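NS3-like protein (Alongshan virus, PDB 6M40) probably hydrolyses nucleoside triphosphates such as ATP to drive RNA unwinding, this chain being the NS3-like RNA helicase portion of a longer viral protein. Local coordinates at residues A[220-231]-A[242-253]; A[22-30]-A[159-167]. One frame throughout, in Å; residues are numbered along the deposited sequence.

Both segments of contact 2 precede those of contact 1 in the chain, so the two follow in series. Their centres lie about 27 Å apart and their nearest atoms about 13 Å, without touching. Contact 2 (22-30 with 159-167) starts on edge strand 20-24 of the six-stranded parallel sheet of the first RecA-like domain, and joins the P-loop to the connection running from strand 145-149 to strand 170-175 of the other sheet. Contact 1 (220-231 with 242-253) centres on two neighbouring strands of that mixed second sheet, 222-226 and 246-250. One contact thus belongs to the passage between two RecA-like domains, as in related NS3 helicases; the other lies inside the second, within a beta-alpha-beta unit.

Contact 1. Residues A[220-231]-A[242-253]; sequences PYTTIVLSRKTY and YPRGMCVVTTSI
Thr-222 N donates to Gly-245 O at 2.7 Å with an N-H...O angle of 169°, the shortest of six backbone bonds across the contact. The same carbonyl oxygen also receives a CA-H...O approach from Tyr-221. From here the bonds alternate in parallel register: Thr-222, Ile-224 and Leu-226 use both N and O toward 245-251, answered by Gly-245 O, both N and O of Cys-247 and Val-249, and Thr-251 N. The last, Thr-251 N to Leu-226 O at 3.1 Å, meets its carbonyl almost end-on (C=O...N 175°), unlike the first four, whose donors sit well above the carbonyl plane.

Gly-245 CA lies over a face of the Tyr-221 ring, 4.3 Å from its centroid, a CH-pi contact. Tyr-242 CG lies opposite the carbonyl carbon (chi1 -68°), bringing the ring across Thr-222, whose OG1 is over one face, and at about a right angle to Ile-224; its hydroxyl bonds to Leu-237 O. Leu-226 CD1 meets Val-248 CG1 at 3.8 Å. Helix 231-237 packs on this side, and helix 208-216 touches Thr-223 and Val-249 on the other. Ile-253 CD1 lies at the Tyr-231 ring edge, its CG2 over one face of the Arg-228 guanidinium.

Because Met-246, Val-248 and Thr-250 bond to strand 194-198, strand 246-250 is hydrogen-bonded to a strand on each flank, an inner position, while Ile-224 and Leu-226 meet helix 231-237.

Contact 2. Residues A[22-30]-A[159-167]; sequences QLFSHPGAG and EVRVSMDSN
Gln-22 NE2 donates to Glu-159 OE2 at 2.8 Å, bent to 140° at the hydrogen; the oxygen lies close to the amide plane and is met nearly along its C-O axis. The two flat groups are almost coplanar, 27° apart. Phe-24 comes next, and its CE2 packs 3.9 Å from Arg-161 CB, with Glu-159 OE2 at the ring edge.

His-26 carries the middle. With CG held between the backbone N and carbonyl carbon (chi1 82°), the imidazole lies along 165-167: Asp-165 C sits over one face and Ala-29 CB over the opposite one, both toward the rim. Asn-167 OD1 lies in the ring plane and accepts a weak bond from His-26 NE2 (3.4 Å), the amide standing steeply to the ring. His-26 CB also packs 4.0 Å from Ser-163 CB. Pro-27 CD then rests 3.4 Å from Asp-165 O, while its ring touches Gln-295 of helix 290-297. Gly-28 O lies 3.2 Å from Asn-167 ND2 at an angle too poor for a hydrogen bond; that nitrogen bonds to Arg-302 O.

Residues 25-30 open the P-loop, which continues into Lys-31, as the HPGAGKT sequence makes plain. These residues meet 163-167 by van der Waals contact and the weak imidazole bond, whose acceptor, Asn-167, is also held by Arg-302 O.

Contact 1. Residues A[220-231]-A[242-253]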
loop_
_atom_site.group_PDB
_atom_site.type_symbol
_atom_site.label_atom_id
_atom_site.label_comp_id
_atom_site.label_asym_id
_atom_site.label_seq_id
_atom_site.Cartn_x
_atom_site.Cartn_y
_atom_site.Cartn_z
ATOM N N PRO A 220 3.085 -1.184 -31.961
ATOM C CA PRO A 220 3.916 -2.392 -32.059
ATOM C C PRO A 220 4.393 -2.918 -30.714
ATOM O O PRO A 220 5.128 -3.910 -30.682
ATOM C CB PRO A 220 5.102 -1.917 -32.909
ATOM C CG PRO A 220 5.232 -0.458 -32.576
ATOM C CD PRO A 220 3.820 0.032 -32.356
ATOM N N TYR A 221 4.007 -2.269 -29.617
ATOM C CA TYR A 221 4.402 -2.703 -28.286
ATOM C C TYR A 221 3.721 -4.024 -27.937
ATOM O O TYR A 221 2.594 -4.291 -28.355
ATOM C CB TYR A 221 4.018 -1.657 -27.235
ATOM C CG TYR A 221 4.699 -0.302 -27.333
ATOM C CD1 TYR A 221 5.295 0.136 -28.512
ATOM C CD2 TYR A 221 4.742 0.540 -26.229
ATOM C CE1 TYR A 221 5.912 1.370 -28.583
ATOM C CE2 TYR A 221 5.357 1.778 -26.289
ATOM C CZ TYR A 221 5.938 2.188 -27.469
ATOM O OH TYR A 221 6.550 3.417 -27.544
ATOM N N THR A 222 4.403 -4.846 -27.144
ATOM C CA THR A 222 3.809 -6.055 -26.585
ATOM C C THR A 222 3.307 -5.755 -25.178
ATOM O O THR A 222 4.047 -5.200 -24.357
ATOM C CB THR A 222 4.805 -7.217 -26.538
ATOM O OG1 THR A 222 5.246 -7.433 -25.190
ATOM C CG2 THR A 222 6.006 -6.954 -27.435
ATOM N N THR A 223 2.057 -6.127 -24.903
ATOM C CA THR A 223 1.397 -5.761 -23.659
ATOM C C THR A 223 1.542 -6.864 -22.620
ATOM O O THR A 223 1.196 -8.025 -22.874
ATOM C CB THR A 223 -0.085 -5.471 -23.890
ATOM O OG1 THR A 223 -0.734 -6.663 -24.340
ATOM C CG2 THR A 223 -0.265 -4.376 -24.929
ATOM N N ILE A 224 2.029 -6.480 -21.446
ATOM C CA ILE A 224 2.186 -7.359 -20.293
ATOM C C ILE A 224 1.185 -6.870 -19.253
ATOM O O ILE A 224 1.376 -5.822 -18.629
ATOM C CB ILE A 224 3.629 -7.354 -19.766
ATOM C CG1 ILE A 224 4.363 -8.623 -20.217
ATOM C CG2 ILE A 224 3.674 -7.200 -18.260
ATOM C CD1 ILE A 224 5.841 -8.642 -19.885
ATOM N N VAL A 225 0.098 -7.610 -19.081
ATOM C CA VAL A 225 -0.917 -7.241 -18.100
ATOM C C VAL A 225 -0.456 -7.690 -16.724
ATOM O O VAL A 225 0.061 -8.801 -16.557
ATOM C CB VAL A 225 -2.276 -7.860 -18.467
ATOM C CG1 VAL A 225 -3.372 -7.306 -17.573
ATOM C CG2 VAL A 225 -2.596 -7.599 -19.931
ATOM N N LEU A 226 -0.628 -6.825 -15.727
ATOM C CA LEU A 226 -0.223 -7.121 -14.358
ATOM C C LEU A 226 -1.371 -6.775 -13.423
ATOM O O LEU A 226 -1.713 -5.600 -13.259
ATOM C CB LEU A 226 1.041 -6.351 -13.974
ATOM C CG LEU A 226 2.388 -6.956 -14.384
ATOM C CD1 LEU A 226 3.521 -6.027 -13.982
ATOM C CD2 LEU A 226 2.570 -8.329 -13.760
ATOM N N SER A 227 -1.964 -7.798 -12.820
ATOM C CA SER A 227 -2.949 -7.632 -11.764
ATOM C C SER A 227 -2.584 -8.584 -10.636
ATOM O O SER A 227 -1.790 -9.512 -10.817
ATOM C CB SER A 227 -4.373 -7.910 -12.259
ATOM O OG SER A 227 -4.520 -9.259 -12.667
ATOM N N ARG A 228 -3.148 -8.340 -9.453
ATOM C CA ARG A 228 -2.972 -9.306 -8.375
ATOM C C ARG A 228 -3.394 -10.691 -8.837
ATOM O O ARG A 228 -2.795 -11.702 -8.454
ATOM C CB ARG A 228 -3.772 -8.894 -7.142
ATOM C CG ARG A 228 -3.402 -9.703 -5.920
ATOM C CD ARG A 228 -1.978 -9.392 -5.513
ATOM N NE ARG A 228 -1.930 -8.644 -4.260
ATOM C CZ ARG A 228 -2.488 -7.451 -4.078
ATOM N NH1 ARG A 228 -3.153 -6.863 -5.062
ATOM N NH2 ARG A 228 -2.390 -6.850 -2.901
ATOM N N LYS A 229 -4.429 -10.746 -9.676
ATOM C CA LYS A 229 -4.901 -11.997 -10.249
ATOM C C LYS A 229 -3.867 -12.663 -11.147
ATOM O O LYS A 229 -3.934 -13.881 -11.348
ATOM C CB LYS A 229 -6.181 -11.732 -11.042
ATOM C CG LYS A 229 -6.533 -12.805 -12.046
ATOM C CD LYS A 229 -7.567 -12.293 -13.034
ATOM C CE LYS A 229 -8.264 -13.436 -13.745
ATOM N NZ LYS A 229 -9.059 -14.256 -12.789
ATOM N N THR A 230 -2.916 -11.899 -11.695
ATOM C CA THR A 230 -1.979 -12.453 -12.667
ATOM C C THR A 230 -0.546 -11.984 -12.450
ATOM O O THR A 230 0.309 -12.247 -13.304
ATOM C CB THR A 230 -2.412 -12.094 -14.091
ATOM O OG1 THR A 230 -2.497 -10.669 -14.213
ATOM C CG2 THR A 230 -3.763 -12.708 -14.410
ATOM N N TYR A 231 -0.259 -11.299 -11.345
ATOM C CA TYR A 231 1.073 -10.741 -11.136
ATOM C C TYR A 231 2.154 -11.815 -11.214
ATOM O O TYR A 231 3.204 -11.606 -11.833
ATOM C CB TYR A 231 1.115 -10.029 -9.785
ATOM C CG TYR A 231 2.418 -9.333 -9.474
ATOM C CD1 TYR A 231 3.495 -10.032 -8.940
ATOM C CD2 TYR A 231 2.567 -7.970 -9.695
ATOM C CE1 TYR A 231 4.683 -9.397 -8.646
ATOM C CE2 TYR A 231 3.754 -7.324 -9.404
ATOM C CZ TYR A 231 4.807 -8.043 -8.880
ATOM O OH TYR A 231 5.990 -7.409 -8.589
ATOM N N TYR A 242 12.409 -6.137 -24.562
ATOM C CA TYR A 242 11.468 -6.192 -25.673
ATOM C C TYR A 242 11.808 -5.105 -26.683
ATOM O O TYR A 242 11.719 -3.918 -26.348
ATOM C CB TYR A 242 10.043 -6.024 -25.179
ATOM C CG TYR A 242 9.554 -7.193 -24.352
ATOM C CD1 TYR A 242 9.009 -8.317 -24.960
ATOM C CD2 TYR A 242 9.635 -7.172 -22.967
ATOM C CE1 TYR A 242 8.558 -9.391 -24.210
ATOM C CE2 TYR A 242 9.188 -8.238 -22.209
ATOM C CZ TYR A 242 8.650 -9.344 -22.833
ATOM O OH TYR A 242 8.207 -10.405 -22.080
ATOM N N PRO A 243 12.196 -5.455 -27.914
ATOM C CA PRO A 243 12.753 -4.448 -28.830
ATOM C C PRO A 243 11.721 -3.636 -29.597
ATOM O O PRO A 243 11.926 -2.441 -29.832
ATOM C CB PRO A 243 13.603 -5.296 -29.787
ATOM C CG PRO A 243 12.885 -6.631 -29.824
ATOM C CD PRO A 243 12.324 -6.827 -28.442
ATOM N N ARG A 244 10.624 -4.269 -30.026
ATOM C CA ARG A 244 9.551 -3.518 -30.672
ATOM C C ARG A 244 8.777 -2.659 -29.677
ATOM O O ARG A 244 8.091 -1.720 -30.086
ATOM C CB ARG A 244 8.589 -4.467 -31.399
ATOM C CG ARG A 244 9.191 -5.251 -32.581
ATOM C CD ARG A 244 9.807 -4.352 -33.664
ATOM N NE ARG A 244 11.058 -4.917 -34.165
ATOM C CZ ARG A 244 12.151 -4.212 -34.449
ATOM N NH1 ARG A 244 12.167 -2.900 -34.281
ATOM N NH2 ARG A 244 13.234 -4.830 -34.892
ATOM N N GLY A 245 8.877 -2.955 -28.387
ATOM C CA GLY A 245 8.271 -2.127 -27.356
ATOM C C GLY A 245 7.496 -2.927 -26.324
ATOM O O GLY A 245 6.882 -3.953 -26.626
HETATM N N MSE A 246 7.509 -2.438 -25.091
HETATM C CA MSE A 246 6.768 -3.089 -24.013
HETATM C C MSE A 246 5.777 -2.148 -23.337
HETATM O O MSE A 246 6.120 -1.016 -22.995
HETATM C CB MSE A 246 7.734 -3.633 -22.962
HETATM C CG MSE A 246 7.118 -3.686 -21.576
HETATM SE SE MSE A 246 8.293 -4.514 -20.247
HETATM C CE MSE A 246 8.925 -2.876 -19.362
ATOM N N CYS A 247 4.564 -2.635 -23.092
ATOM C CA CYS A 247 3.538 -1.839 -22.423
ATOM C C CYS A 247 2.970 -2.621 -21.243
ATOM O O CYS A 247 2.137 -3.513 -21.419
ATOM C CB CYS A 247 2.435 -1.445 -23.398
ATOM S SG CYS A 247 1.269 -0.236 -22.724
ATOM N N VAL A 248 3.415 -2.268 -20.043
ATOM C CA VAL A 248 2.827 -2.793 -18.819
ATOM C C VAL A 248 1.499 -2.084 -18.586
ATOM O O VAL A 248 1.463 -0.872 -18.363
ATOM C CB VAL A 248 3.757 -2.603 -17.622
ATOM C CG1 VAL A 248 3.071 -3.065 -16.337
ATOM C CG2 VAL A 248 5.059 -3.362 -17.823
ATOM N N VAL A 249 0.406 -2.835 -18.666
ATOM C CA VAL A 249 -0.901 -2.371 -18.222
ATOM C C VAL A 249 -1.127 -2.986 -16.848
ATOM O O VAL A 249 -1.213 -4.214 -16.720
ATOM C CB VAL A 249 -2.015 -2.760 -19.209
ATOM C CG1 VAL A 249 -3.258 -1.933 -18.940
ATOM C CG2 VAL A 249 -1.535 -2.571 -20.642
ATOM N N THR A 250 -1.223 -2.147 -15.819
ATOM C CA THR A 250 -1.172 -2.622 -14.445
ATOM C C THR A 250 -2.252 -1.970 -13.597
ATOM O O THR A 250 -2.652 -0.827 -13.830
ATOM C CB THR A 250 0.215 -2.358 -13.820
ATOM O OG1 THR A 250 0.199 -2.659 -12.417
ATOM C CG2 THR A 250 0.637 -0.904 -14.022
ATOM N N THR A 251 -2.738 -2.738 -12.620
ATOM C CA THR A 251 -3.524 -2.214 -11.507
ATOM C C THR A 251 -2.533 -1.668 -10.498
ATOM O O THR A 251 -1.364 -1.481 -10.841
ATOM C CB THR A 251 -4.412 -3.294 -10.912
ATOM O OG1 THR A 251 -3.624 -4.221 -10.155
ATOM C CG2 THR A 251 -5.124 -4.052 -12.038
ATOM N N SER A 252 -2.962 -1.403 -9.269
ATOM C CA SER A 252 -2.061 -0.706 -8.367
ATOM C C SER A 252 -1.059 -1.625 -7.672
ATOM O O SER A 252 -0.304 -1.144 -6.826
ATOM C CB SER A 252 -2.856 0.068 -7.318
ATOM O OG SER A 252 -2.084 1.135 -6.802
ATOM N N ILE A 253 -1.009 -2.922 -7.987
ATOM C CA ILE A 253 0.006 -3.764 -7.354
ATOM C C ILE A 253 1.390 -3.244 -7.704
ATOM O O ILE A 253 2.276 -3.164 -6.846
ATOM C CB ILE A 253 -0.116 -5.257 -7.745
ATOM C CG1 ILE A 253 -1.200 -5.531 -8.795
ATOM C CG2 ILE A 253 -0.277 -6.127 -6.502
ATOM C CD1 ILE A 253 -0.619 -6.013 -10.099
#

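Contact 2. Residues A[22-30]-A[159-167]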
loop_
_atom_site.group_PDB
_atom_site.type_symbol
_atom_site.label_atom_id
_atom_site.label_comp_id
_atom_site.label_asym_id
_atom_site.label_seq_id
_atom_site.Cartn_x
_atom_site.Cartn_y
_atom_site.Cartn_z
ATOM N N GLN A 22 9.258 11.891 11.457
ATOM C CA GLN A 22 8.962 11.774 10.037
ATOM C C GLN A 22 10.098 12.351 9.201
ATOM O O GLN A 22 10.743 13.329 9.585
ATOM C CB GLN A 22 7.675 12.518 9.686
ATOM C CG GLN A 22 6.424 12.010 10.356
ATOM C CD GLN A 22 5.179 12.613 9.734
ATOM O OE1 GLN A 22 4.499 11.969 8.938
ATOM N NE2 GLN A 22 4.880 13.854 10.090
ATOM N N LEU A 23 10.310 11.753 8.032
ATOM C CA LEU A 23 11.265 12.265 7.055
ATOM C C LEU A 23 10.634 12.148 5.678
ATOM O O LEU A 23 10.496 11.039 5.155
ATOM C CB LEU A 23 12.585 11.504 7.113
ATOM C CG LEU A 23 13.414 11.659 8.387
ATOM C CD1 LEU A 23 14.757 11.014 8.132
ATOM C CD2 LEU A 23 13.574 13.112 8.788
ATOM N N PHE A 24 10.270 13.285 5.091
ATOM C CA PHE A 24 9.649 13.294 3.770
ATOM C C PHE A 24 10.723 12.984 2.732
ATOM O O PHE A 24 11.514 13.850 2.354
ATOM C CB PHE A 24 8.959 14.631 3.528
ATOM C CG PHE A 24 7.732 14.836 4.383
ATOM C CD1 PHE A 24 7.849 15.068 5.745
ATOM C CD2 PHE A 24 6.464 14.802 3.827
ATOM C CE1 PHE A 24 6.722 15.255 6.536
ATOM C CE2 PHE A 24 5.337 14.992 4.616
ATOM C CZ PHE A 24 5.467 15.215 5.968
ATOM N N SER A 25 10.771 11.725 2.299
ATOM C CA SER A 25 11.710 11.259 1.290
ATOM C C SER A 25 10.973 11.106 -0.030
ATOM O O SER A 25 9.914 10.476 -0.075
ATOM C CB SER A 25 12.322 9.924 1.698
ATOM O OG SER A 25 11.403 8.872 1.504
ATOM N N HIS A 26 11.523 11.679 -1.099
ATOM C CA HIS A 26 10.833 11.642 -2.378
ATOM C C HIS A 26 10.869 10.220 -2.934
ATOM O O HIS A 26 11.700 9.402 -2.532
ATOM C CB HIS A 26 11.422 12.681 -3.345
ATOM C CG HIS A 26 12.671 12.263 -4.059
ATOM N ND1 HIS A 26 13.860 12.945 -3.924
ATOM C CD2 HIS A 26 12.906 11.268 -4.947
ATOM C CE1 HIS A 26 14.781 12.371 -4.677
ATOM N NE2 HIS A 26 14.229 11.348 -5.307
ATOM N N PRO A 27 9.950 9.891 -3.838
ATOM C CA PRO A 27 9.780 8.487 -4.238
ATOM C C PRO A 27 11.019 7.959 -4.944
ATOM O O PRO A 27 11.533 8.584 -5.872
ATOM C CB PRO A 27 8.573 8.519 -5.184
ATOM C CG PRO A 27 7.980 9.899 -5.077
ATOM C CD PRO A 27 9.038 10.803 -4.550
ATOM N N GLY A 28 11.492 6.799 -4.496
ATOM C CA GLY A 28 12.670 6.201 -5.080
ATOM C C GLY A 28 13.833 7.166 -5.070
ATOM O O GLY A 28 14.422 7.457 -6.115
ATOM N N ALA A 29 14.154 7.692 -3.897
ATOM C CA ALA A 29 15.304 8.556 -3.753
ATOM C C ALA A 29 16.512 7.714 -3.379
ATOM O O ALA A 29 16.413 6.504 -3.158
ATOM C CB ALA A 29 15.039 9.621 -2.696
ATOM N N GLY A 30 17.664 8.362 -3.281
ATOM C CA GLY A 30 18.795 7.759 -2.614
ATOM C C GLY A 30 18.483 7.585 -1.137
ATOM O O GLY A 30 19.201 8.091 -0.273
ATOM N N GLU A 159 1.192 21.406 7.435
ATOM C CA GLU A 159 2.010 20.198 7.424
ATOM C C GLU A 159 1.566 19.243 6.312
ATOM O O GLU A 159 1.904 18.065 6.332
ATOM C CB GLU A 159 1.939 19.498 8.788
ATOM C CG GLU A 159 3.045 18.480 9.053
ATOM C CD GLU A 159 2.582 17.031 8.941
ATOM O OE1 GLU A 159 1.444 16.787 8.491
ATOM O OE2 GLU A 159 3.363 16.129 9.312
ATOM N N VAL A 160 0.827 19.759 5.332
ATOM C CA VAL A 160 0.286 18.948 4.244
ATOM C C VAL A 160 1.246 19.032 3.059
ATOM O O VAL A 160 1.281 20.039 2.348
ATOM C CB VAL A 160 -1.122 19.410 3.848
ATOM C CG1 VAL A 160 -1.549 18.756 2.536
ATOM C CG2 VAL A 160 -2.119 19.093 4.961
ATOM N N ARG A 161 2.000 17.958 2.822
ATOM C CA ARG A 161 3.072 17.964 1.837
ATOM C C ARG A 161 3.075 16.679 1.020
ATOM O O ARG A 161 2.883 15.588 1.559
ATOM C CB ARG A 161 4.439 18.140 2.523
ATOM C CG ARG A 161 4.800 19.584 2.865
ATOM C CD ARG A 161 4.966 19.823 4.365
ATOM N NE ARG A 161 5.003 21.254 4.670
ATOM C CZ ARG A 161 6.113 21.960 4.869
ATOM N NH1 ARG A 161 7.300 21.374 4.816
ATOM N NH2 ARG A 161 6.034 23.258 5.132
ATOM N N VAL A 162 3.304 16.822 -0.284
ATOM C CA VAL A 162 3.521 15.699 -1.192
ATOM C C VAL A 162 4.767 15.997 -2.016
ATOM O O VAL A 162 4.837 17.034 -2.685
ATOM C CB VAL A 162 2.318 15.447 -2.114
ATOM C CG1 VAL A 162 2.747 14.587 -3.297
ATOM C CG2 VAL A 162 1.186 14.790 -1.344
ATOM N N SER A 163 5.732 15.083 -1.991
ATOM C CA SER A 163 7.008 15.277 -2.670
ATOM C C SER A 163 6.902 14.786 -4.109
ATOM O O SER A 163 6.594 13.615 -4.347
ATOM C CB SER A 163 8.128 14.537 -1.944
ATOM O OG SER A 163 8.149 14.866 -0.564
HETATM N N MSE A 164 7.166 15.675 -5.063
HETATM C CA MSE A 164 7.115 15.307 -6.475
HETATM C C MSE A 164 8.498 15.343 -7.136
HETATM O O MSE A 164 8.602 15.382 -8.361
HETATM C CB MSE A 164 6.169 16.239 -7.244
HETATM C CG MSE A 164 4.708 16.173 -6.821
HETATM SE SE MSE A 164 3.739 14.610 -7.516
HETATM C CE MSE A 164 2.926 15.383 -9.125
ATOM N N ASP A 165 9.553 15.331 -6.327
ATOM C CA ASP A 165 10.915 15.307 -6.840
ATOM C C ASP A 165 11.357 13.871 -7.097
ATOM O O ASP A 165 10.874 12.929 -6.465
ATOM C CB ASP A 165 11.883 15.965 -5.857
ATOM C CG ASP A 165 11.484 17.382 -5.502
ATOM O OD1 ASP A 165 10.869 18.061 -6.349
ATOM O OD2 ASP A 165 11.790 17.816 -4.373
ATOM N N SER A 166 12.288 13.711 -8.032
ATOM C CA SER A 166 12.829 12.400 -8.359
ATOM C C SER A 166 14.340 12.515 -8.531
ATOM O O SER A 166 14.911 13.606 -8.472
ATOM C CB SER A 166 12.163 11.828 -9.617
ATOM O OG SER A 166 11.806 12.868 -10.508
ATOM N N ASN A 167 14.989 11.366 -8.743
ATOM C CA ASN A 167 16.417 11.370 -9.045
ATOM C C ASN A 167 16.697 12.111 -10.345
ATOM O O ASN A 167 17.525 13.027 -10.387
ATOM C CB ASN A 167 16.944 9.938 -9.129
ATOM C CG ASN A 167 17.018 9.271 -7.781
ATOM O OD1 ASN A 167 17.011 9.935 -6.745
ATOM N ND2 ASN A 167 17.101 7.949 -7.781
#